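1-acyl-sn-glycerol-3-phosphate acyltransferase (Thermotoga maritima, PDB 5KYM) probably transfers an acyl chain to the sn-2 position of 1-acyl-sn-glycerol-3-phosphate at the membrane, forming phosphatidic acid. Local coordinates at residues A[165-177]-A[222-235]. Numbering follows the deposited sequence.
Sequences VLSFKKDSLMIAV and SEEELRKYVEEVVK
Phe-168 lies against one side of helix 223-243, its ring stacked on the side chain of Glu-231. The Glu-231 CG methylene sits over the ring centre, 3.7 Å from the centroid in a CH-pi contact, and the carboxylate plane is only 12° from that of the ring. The glutamate is extended, CG anti to the backbone N (chi1 -163°), which lays it along the ring and brings OE2 to the Phe-168 backbone, where N donates a weak hydrogen bond to it at 3.3 Å; Lys-235 NZ forms a salt bridge with the same oxygen. Val-230 CG1 and Val-234 CG2 meet the ring edge, so a flat aromatic side chain can lie on the glutamate's methylenes and still touch apolar neighbours at its rim.

One turn earlier, the methylenes of Arg-227 pack between Phe-168 CB and Leu-173 CD1, the latter 3.6 Å from CG, while the charged end reaches past them to Glu-223: a long chain with an apolar stem and a polar end suits this place. The chain bends at chi3 (75°), bringing the guanidinium against the type II turn 169-172, with Lys-170 CA over one face.

Glu-223, buried, points its carboxylate into the same turn. Its OE2 accepts a weak bond from Leu-173 N at 3.1 Å, and both its oxygens meet Arg-227 NH1 in a salt bridge, OE1 at 2.7 Å. Arg-227 probably offsets the cost of burying this charge, while nearby Asp-171 has a salt bridge to Lys-170. Met-174 CE covers the glutamate's CB, while Leu-173 CD2 packs on Leu-226 CG at 4.0 Å.

On the sheet side, Leu-173 and Val-230 both reach Val-183, and Phe-168 reaches Val-81. The arrangement is that of a layered alpha/beta acyltransferase fold, in which an amphipathic C-terminal helix packs on the mixed sheet and a loop with a type II turn runs alongside it.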
ATOM      1  N   VAL A 165       5.365 -12.765   9.804  1.00 50.12           N
ATOM      2  CA  VAL A 165       4.009 -12.206   9.755  1.00 49.09           C
ATOM      3  C   VAL A 165       3.366 -12.353  11.120  1.00 51.26           C
ATOM      4  O   VAL A 165       3.312 -13.436  11.689  1.00 56.89           O
ATOM      5  CB  VAL A 165       3.132 -12.877   8.696  1.00 46.42           C
ATOM      6  CG1 VAL A 165       1.924 -12.012   8.408  1.00 44.63           C
ATOM      7  CG2 VAL A 165       3.934 -13.105   7.417  1.00 46.56           C
ATOM      8  N   LEU A 166       2.845 -11.264  11.647  1.00 51.09           N
ATOM      9  CA  LEU A 166       2.183 -11.288  12.918  1.00 53.07           C
ATOM     10  C   LEU A 166       0.751 -11.752  12.731  1.00 54.90           C
ATOM     11  O   LEU A 166       0.272 -11.910  11.608  1.00 55.55           O
ATOM     12  CB  LEU A 166       2.194  -9.898  13.514  1.00 54.92           C
ATOM     13  CG  LEU A 166       3.585  -9.229  13.658  1.00 56.76           C
ATOM     14  CD1 LEU A 166       3.427  -7.712  13.750  1.00 59.22           C
ATOM     15  CD2 LEU A 166       4.438  -9.793  14.783  1.00 57.16           C
ATOM     16  N   SER A 167       0.064 -11.994  13.844  1.00 58.81           N
ATOM     17  CA  SER A 167      -1.358 -12.375  13.813  1.00 60.22           C
ATOM     18  C   SER A 167      -2.203 -11.255  13.289  1.00 58.75           C
ATOM     19  O   SER A 167      -1.917 -10.119  13.599  1.00 63.50           O
ATOM     20  CB  SER A 167      -1.863 -12.763  15.204  1.00 61.89           C
ATOM     21  OG  SER A 167      -1.477 -14.077  15.514  1.00 64.49           O
ATOM     22  N   PHE A 168      -3.249 -11.542  12.533  1.00 58.92           N
ATOM     23  CA  PHE A 168      -4.161 -10.474  12.090  1.00 61.00           C
ATOM     24  C   PHE A 168      -4.971 -10.072  13.326  1.00 60.21           C
ATOM     25  O   PHE A 168      -5.569 -10.919  13.951  1.00 60.95           O
ATOM     26  CB  PHE A 168      -5.045 -10.954  10.907  1.00 61.84           C
ATOM     27  CG  PHE A 168      -4.329 -11.031   9.544  1.00 60.95           C
ATOM     28  CD1 PHE A 168      -2.943 -11.022   9.405  1.00 61.36           C
ATOM     29  CD2 PHE A 168      -5.075 -11.058   8.381  1.00 60.79           C
ATOM     30  CE1 PHE A 168      -2.329 -11.050   8.160  1.00 56.94           C
ATOM     31  CE2 PHE A 168      -4.477 -11.091   7.138  1.00 58.08           C
ATOM     32  CZ  PHE A 168      -3.100 -11.140   7.042  1.00 58.02           C
ATOM     33  N   LYS A 169      -4.934  -8.805  13.719  1.00 61.31           N
ATOM     34  CA  LYS A 169      -5.683  -8.326  14.882  1.00 64.36           C
ATOM     35  C   LYS A 169      -7.176  -8.729  14.722  1.00 66.99           C
ATOM     36  O   LYS A 169      -7.711  -8.793  13.622  1.00 66.17           O
ATOM     37  CB  LYS A 169      -5.501  -6.785  15.100  1.00 64.74           C
ATOM     38  CG  LYS A 169      -4.102  -6.239  15.491  1.00 67.94           C
ATOM     39  CD  LYS A 169      -3.321  -7.071  16.571  1.00 73.10           C
ATOM     40  CE  LYS A 169      -1.778  -6.879  16.550  1.00 76.38           C
ATOM     41  NZ  LYS A 169      -0.920  -7.589  15.477  1.00 72.14           N
ATOM     42  N   LYS A 170      -7.830  -9.056  15.833  1.00 73.00           N
ATOM     43  CA  LYS A 170      -9.263  -9.406  15.860  1.00 74.86           C
ATOM     44  C   LYS A 170     -10.075  -8.218  15.343  1.00 71.16           C
ATOM     45  O   LYS A 170      -9.753  -7.077  15.585  1.00 68.04           O
ATOM     46  CB  LYS A 170      -9.681  -9.841  17.300  1.00 83.22           C
ATOM     47  CG  LYS A 170     -11.163 -10.154  17.586  1.00 88.61           C
ATOM     48  CD  LYS A 170     -11.631  -9.455  18.883  1.00 96.59           C
ATOM     49  CE  LYS A 170     -12.825 -10.115  19.573  1.00100.63           C
ATOM     50  NZ  LYS A 170     -13.951 -10.296  18.617  1.00103.90           N
ATOM     51  N   ASP A 171     -11.125  -8.521  14.615  1.00 72.78           N
ATOM     52  CA  ASP A 171     -11.992  -7.545  13.913  1.00 73.81           C
ATOM     53  C   ASP A 171     -11.286  -6.758  12.811  1.00 68.88           C
ATOM     54  O   ASP A 171     -11.835  -5.750  12.361  1.00 69.81           O
ATOM     55  CB  ASP A 171     -12.736  -6.588  14.887  1.00 74.49           C
ATOM     56  CG  ASP A 171     -13.657  -7.334  15.894  1.00 80.18           C
ATOM     57  OD1 ASP A 171     -14.261  -8.404  15.576  1.00 81.86           O
ATOM     58  OD2 ASP A 171     -13.800  -6.825  17.029  1.00 85.33           O
ATOM     59  N   SER A 172     -10.124  -7.218  12.333  1.00 63.59           N
ATOM     60  CA  SER A 172      -9.360  -6.460  11.325  1.00 59.78           C
ATOM     61  C   SER A 172     -10.066  -6.486   9.965  1.00 60.05           C
ATOM     62  O   SER A 172     -10.194  -5.455   9.309  1.00 59.64           O
ATOM     63  CB  SER A 172      -7.915  -6.906  11.248  1.00 57.82           C
ATOM     64  OG  SER A 172      -7.734  -8.291  10.996  1.00 59.57           O
ATOM     65  N   LEU A 173     -10.623  -7.637   9.593  1.00 62.11           N
ATOM     66  CA  LEU A 173     -11.459  -7.725   8.381  1.00 62.81           C
ATOM     67  C   LEU A 173     -12.915  -7.273   8.475  1.00 61.55           C
ATOM     68  O   LEU A 173     -13.633  -7.308   7.497  1.00 63.27           O
ATOM     69  CB  LEU A 173     -11.361  -9.127   7.733  1.00 61.36           C
ATOM     70  CG  LEU A 173     -10.116  -9.005   6.839  1.00 59.95           C
ATOM     71  CD1 LEU A 173      -9.057  -9.856   7.461  1.00 61.21           C
ATOM     72  CD2 LEU A 173     -10.400  -9.313   5.390  1.00 60.48           C
ATOM     73  N   MET A 174     -13.321  -6.741   9.588  1.00 63.94           N
ATOM     74  CA  MET A 174     -14.655  -6.187   9.673  1.00 67.23           C
ATOM     75  C   MET A 174     -14.978  -5.220   8.530  1.00 66.80           C
ATOM     76  O   MET A 174     -16.129  -5.214   8.100  1.00 70.78           O
ATOM     77  CB  MET A 174     -14.897  -5.532  11.035  1.00 71.04           C
ATOM     78  CG  MET A 174     -16.380  -5.374  11.355  1.00 73.29           C
ATOM     79  SD  MET A 174     -17.343  -6.921  11.346  1.00 73.70           S
ATOM     80  CE  MET A 174     -16.645  -7.839  12.734  1.00 70.82           C
ATOM     81  N   ILE A 175     -14.033  -4.474   7.946  1.00 64.04           N
ATOM     82  CA  ILE A 175     -14.507  -3.554   6.889  1.00 62.28           C
ATOM     83  C   ILE A 175     -15.022  -4.281   5.654  1.00 59.48           C
ATOM     84  O   ILE A 175     -15.879  -3.778   4.954  1.00 60.32           O
ATOM     85  CB  ILE A 175     -13.531  -2.437   6.471  1.00 63.54           C
ATOM     86  CG1 ILE A 175     -12.383  -2.969   5.704  1.00 60.70           C
ATOM     87  CG2 ILE A 175     -13.006  -1.665   7.663  1.00 69.45           C
ATOM     88  CD1 ILE A 175     -11.567  -1.837   5.172  1.00 60.34           C
ATOM     89  N   ALA A 176     -14.531  -5.489   5.428  1.00 57.80           N
ATOM     90  CA  ALA A 176     -15.033  -6.331   4.332  1.00 59.10           C
ATOM     91  C   ALA A 176     -16.403  -6.942   4.650  1.00 60.06           C
ATOM     92  O   ALA A 176     -17.352  -6.847   3.860  1.00 62.60           O
ATOM     93  CB  ALA A 176     -14.035  -7.424   4.001  1.00 58.99           C
ATOM     94  N   VAL A 177     -16.494  -7.573   5.819  1.00 60.83           N
ATOM     95  CA  VAL A 177     -17.745  -8.146   6.311  1.00 60.27           C
ATOM     96  C   VAL A 177     -18.912  -7.211   6.230  1.00 57.44           C
ATOM     97  O   VAL A 177     -19.924  -7.596   5.722  1.00 57.04           O
ATOM     98  CB  VAL A 177     -17.577  -8.715   7.736  1.00 60.65           C
ATOM     99  CG1 VAL A 177     -18.787  -8.497   8.571  1.00 61.78           C
ATOM    100  CG2 VAL A 177     -17.298 -10.172   7.606  1.00 62.25           C
ATOM    101  N   SER A 222     -18.600 -15.636   9.368  1.00 55.34           N
ATOM    102  CA  SER A 222     -18.211 -14.472  10.207  1.00 52.97           C
ATOM    103  C   SER A 222     -16.972 -13.769   9.775  1.00 53.37           C
ATOM    104  O   SER A 222     -16.220 -14.267   8.993  1.00 51.17           O
ATOM    105  CB  SER A 222     -17.936 -14.919  11.629  1.00 52.46           C
ATOM    106  OG  SER A 222     -16.828 -15.810  11.680  1.00 49.51           O
ATOM    107  N   GLU A 223     -16.742 -12.598  10.361  1.00 61.58           N
ATOM    108  CA  GLU A 223     -15.490 -11.826  10.211  1.00 62.48           C
ATOM    109  C   GLU A 223     -14.310 -12.655  10.586  1.00 63.93           C
ATOM    110  O   GLU A 223     -13.282 -12.590   9.929  1.00 70.65           O
ATOM    111  CB  GLU A 223     -15.488 -10.600  11.124  1.00 64.81           C
ATOM    112  CG  GLU A 223     -14.243  -9.714  10.969  1.00 67.68           C
ATOM    113  CD  GLU A 223     -13.020 -10.169  11.755  1.00 69.14           C
ATOM    114  OE1 GLU A 223     -13.208 -11.053  12.638  1.00 74.06           O
ATOM    115  OE2 GLU A 223     -11.889  -9.638  11.516  1.00 63.13           O
ATOM    116  N   GLU A 224     -14.442 -13.391  11.677  1.00 66.49           N
ATOM    117  CA  GLU A 224     -13.366 -14.208  12.196  1.00 67.20           C
ATOM    118  C   GLU A 224     -12.955 -15.348  11.275  1.00 64.85           C
ATOM    119  O   GLU A 224     -11.820 -15.757  11.328  1.00 67.78           O
ATOM    120  CB  GLU A 224     -13.768 -14.759  13.566  1.00 71.57           C
ATOM    121  CG  GLU A 224     -12.629 -15.147  14.477  1.00 72.19           C
ATOM    122  CD  GLU A 224     -12.856 -16.519  15.066  1.00 74.43           C
ATOM    123  OE1 GLU A 224     -13.467 -16.587  16.160  1.00 76.46           O
ATOM    124  OE2 GLU A 224     -12.469 -17.512  14.369  1.00 74.43           O
ATOM    125  N   GLU A 225     -13.857 -15.843  10.438  1.00 64.70           N
ATOM    126  CA  GLU A 225     -13.589 -16.991   9.567  1.00 67.37           C
ATOM    127  C   GLU A 225     -12.918 -16.537   8.269  1.00 64.49           C
ATOM    128  O   GLU A 225     -12.079 -17.234   7.700  1.00 65.75           O
ATOM    129  CB  GLU A 225     -14.883 -17.748   9.290  1.00 73.13           C
ATOM    130  CG  GLU A 225     -14.726 -19.029   8.459  1.00 85.45           C
ATOM    131  CD  GLU A 225     -16.055 -19.552   7.898  1.00 94.92           C
ATOM    132  OE1 GLU A 225     -16.901 -19.772   8.789  1.00101.12           O
ATOM    133  OE2 GLU A 225     -16.244 -19.755   6.633  1.00 93.36           O
ATOM    134  N   LEU A 226     -13.335 -15.384   7.791  1.00 62.99           N
ATOM    135  CA  LEU A 226     -12.762 -14.697   6.614  1.00 60.65           C
ATOM    136  C   LEU A 226     -11.336 -14.304   6.866  1.00 59.45           C
ATOM    137  O   LEU A 226     -10.454 -14.486   6.010  1.00 56.48           O
ATOM    138  CB  LEU A 226     -13.593 -13.404   6.312  1.00 58.30           C
ATOM    139  CG  LEU A 226     -13.054 -12.371   5.332  1.00 55.64           C
ATOM    140  CD1 LEU A 226     -12.875 -12.911   3.937  1.00 53.95           C
ATOM    141  CD2 LEU A 226     -14.008 -11.206   5.281  1.00 56.33           C
ATOM    142  N   ARG A 227     -11.127 -13.740   8.056  1.00 60.95           N
ATOM    143  CA  ARG A 227      -9.811 -13.270   8.481  1.00 61.96           C
ATOM    144  C   ARG A 227      -8.796 -14.363   8.473  1.00 63.24           C
ATOM    145  O   ARG A 227      -7.697 -14.190   7.976  1.00 65.65           O
ATOM    146  CB  ARG A 227      -9.867 -12.648   9.859  1.00 61.49           C
ATOM    147  CG  ARG A 227      -8.566 -11.999  10.272  1.00 63.13           C
ATOM    148  CD  ARG A 227      -8.716 -11.239  11.571  1.00 66.13           C
ATOM    149  NE  ARG A 227      -8.756 -12.263  12.602  1.00 68.04           N
ATOM    150  CZ  ARG A 227      -9.730 -12.453  13.464  1.00 70.07           C
ATOM    151  NH1 ARG A 227     -10.769 -11.637  13.505  1.00 71.51           N
ATOM    152  NH2 ARG A 227      -9.645 -13.468  14.320  1.00 75.41           N
ATOM    153  N   LYS A 228      -9.190 -15.509   9.003  1.00 62.75           N
ATOM    154  CA  LYS A 228      -8.341 -16.658   9.038  1.00 61.54           C
ATOM    155  C   LYS A 228      -7.991 -17.179   7.652  1.00 55.86           C
ATOM    156  O   LYS A 228      -6.913 -17.743   7.477  1.00 56.19           O
ATOM    157  CB  LYS A 228      -8.944 -17.709   9.962  1.00 69.00           C
ATOM    158  CG  LYS A 228      -8.942 -17.231  11.439  1.00 80.36           C
ATOM    159  CD  LYS A 228      -7.633 -16.597  11.992  1.00 88.15           C
ATOM    160  CE  LYS A 228      -6.369 -17.483  11.817  1.00 92.72           C
ATOM    161  NZ  LYS A 228      -6.275 -18.575  12.853  1.00 97.30           N
ATOM    162  N   TYR A 229      -8.864 -16.978   6.667  1.00 50.43           N
ATOM    163  CA  TYR A 229      -8.689 -17.557   5.327  1.00 46.40           C
ATOM    164  C   TYR A 229      -7.661 -16.736   4.613  1.00 45.77           C
ATOM    165  O   TYR A 229      -6.688 -17.249   4.004  1.00 42.32           O
ATOM    166  CB  TYR A 229     -10.035 -17.613   4.568  1.00 44.04           C
ATOM    167  CG  TYR A 229      -9.952 -18.156   3.161  1.00 42.32           C
ATOM    168  CD1 TYR A 229      -9.748 -17.317   2.099  1.00 42.24           C
ATOM    169  CD2 TYR A 229     -10.151 -19.479   2.879  1.00 41.15           C
ATOM    170  CE1 TYR A 229      -9.628 -17.795   0.813  1.00 41.58           C
ATOM    171  CE2 TYR A 229     -10.081 -19.967   1.594  1.00 40.71           C
ATOM    172  CZ  TYR A 229      -9.814 -19.113   0.568  1.00 42.12           C
ATOM    173  OH  TYR A 229      -9.722 -19.500  -0.765  1.00 44.74           O
ATOM    174  N   VAL A 230      -7.887 -15.431   4.729  1.00 48.25           N
ATOM    175  CA  VAL A 230      -7.046 -14.433   4.083  1.00 49.39           C
ATOM    176  C   VAL A 230      -5.630 -14.469   4.686  1.00 50.26           C
ATOM    177  O   VAL A 230      -4.645 -14.496   3.972  1.00 49.80           O
ATOM    178  CB  VAL A 230      -7.697 -13.038   4.187  1.00 50.15           C
ATOM    179  CG1 VAL A 230      -6.740 -11.962   3.660  1.00 52.34           C
ATOM    180  CG2 VAL A 230      -8.997 -13.002   3.397  1.00 49.80           C
ATOM    181  N   GLU A 231      -5.563 -14.503   6.012  1.00 53.24           N
ATOM    182  CA  GLU A 231      -4.327 -14.736   6.763  1.00 53.18           C
ATOM    183  C   GLU A 231      -3.505 -15.910   6.302  1.00 51.46           C
ATOM    184  O   GLU A 231      -2.307 -15.721   6.130  1.00 52.60           O
ATOM    185  CB  GLU A 231      -4.574 -14.857   8.280  1.00 56.69           C
ATOM    186  CG  GLU A 231      -3.287 -14.680   9.072  1.00 59.38           C
ATOM    187  CD  GLU A 231      -3.403 -14.631  10.580  1.00 60.79           C
ATOM    188  OE1 GLU A 231      -4.485 -14.847  11.160  1.00 61.65           O
ATOM    189  OE2 GLU A 231      -2.344 -14.375  11.180  1.00 62.30           O
ATOM    190  N   GLU A 232      -4.099 -17.093   6.085  1.00 53.34           N
ATOM    191  CA  GLU A 232      -3.297 -18.239   5.570  1.00 57.44           C
ATOM    192  C   GLU A 232      -2.854 -17.952   4.203  1.00 54.23           C
ATOM    193  O   GLU A 232      -1.684 -18.185   3.917  1.00 56.21           O
ATOM    194  CB  GLU A 232      -3.924 -19.652   5.624  1.00 63.28           C
ATOM    195  CG  GLU A 232      -3.818 -20.394   6.989  1.00 73.88           C
ATOM    196  CD  GLU A 232      -2.834 -19.786   8.035  1.00 83.78           C
ATOM    197  OE1 GLU A 232      -1.607 -20.125   7.998  1.00 92.29           O
ATOM    198  OE2 GLU A 232      -3.288 -18.972   8.900  1.00 83.25           O
ATOM    199  N   VAL A 233      -3.747 -17.410   3.377  1.00 52.48           N
ATOM    200  CA  VAL A 233      -3.386 -17.049   1.969  1.00 51.20           C
ATOM    201  C   VAL A 233      -2.163 -16.117   1.880  1.00 48.22           C
ATOM    202  O   VAL A 233      -1.211 -16.389   1.142  1.00 47.35           O
ATOM    203  CB  VAL A 233      -4.567 -16.405   1.193  1.00 50.67           C
ATOM    204  CG1 VAL A 233      -4.096 -15.899  -0.165  1.00 48.70           C
ATOM    205  CG2 VAL A 233      -5.721 -17.398   1.028  1.00 50.04           C
ATOM    206  N   VAL A 234      -2.216 -15.045   2.648  1.00 47.03           N
ATOM    207  CA  VAL A 234      -1.166 -14.060   2.634  1.00 47.99           C
ATOM    208  C   VAL A 234       0.113 -14.691   3.155  1.00 49.86           C
ATOM    209  O   VAL A 234       1.175 -14.579   2.501  1.00 52.66           O
ATOM    210  CB  VAL A 234      -1.492 -12.800   3.458  1.00 46.50           C
ATOM    211  CG1 VAL A 234      -0.303 -11.844   3.352  1.00 45.30           C
ATOM    212  CG2 VAL A 234      -2.746 -12.107   2.950  1.00 45.94           C
ATOM    213  N   LYS A 235      -0.006 -15.359   4.309  1.00 50.27           N
ATOM    214  CA  LYS A 235       1.144 -15.987   4.937  1.00 51.93           C
ATOM    215  C   LYS A 235       1.878 -16.955   4.050  1.00 50.06           C
ATOM    216  O   LYS A 235       3.105 -16.925   4.019  1.00 51.05           O
ATOM    217  CB  LYS A 235       0.774 -16.681   6.244  1.00 55.41           C
ATOM    218  CG  LYS A 235       0.870 -15.779   7.441  1.00 57.26           C
ATOM    219  CD  LYS A 235       0.467 -16.604   8.619  1.00 64.32           C
ATOM    220  CE  LYS A 235       0.488 -15.780   9.903  1.00 72.73           C
ATOM    221  NZ  LYS A 235       0.334 -16.686  11.095  1.00 75.69           N
TER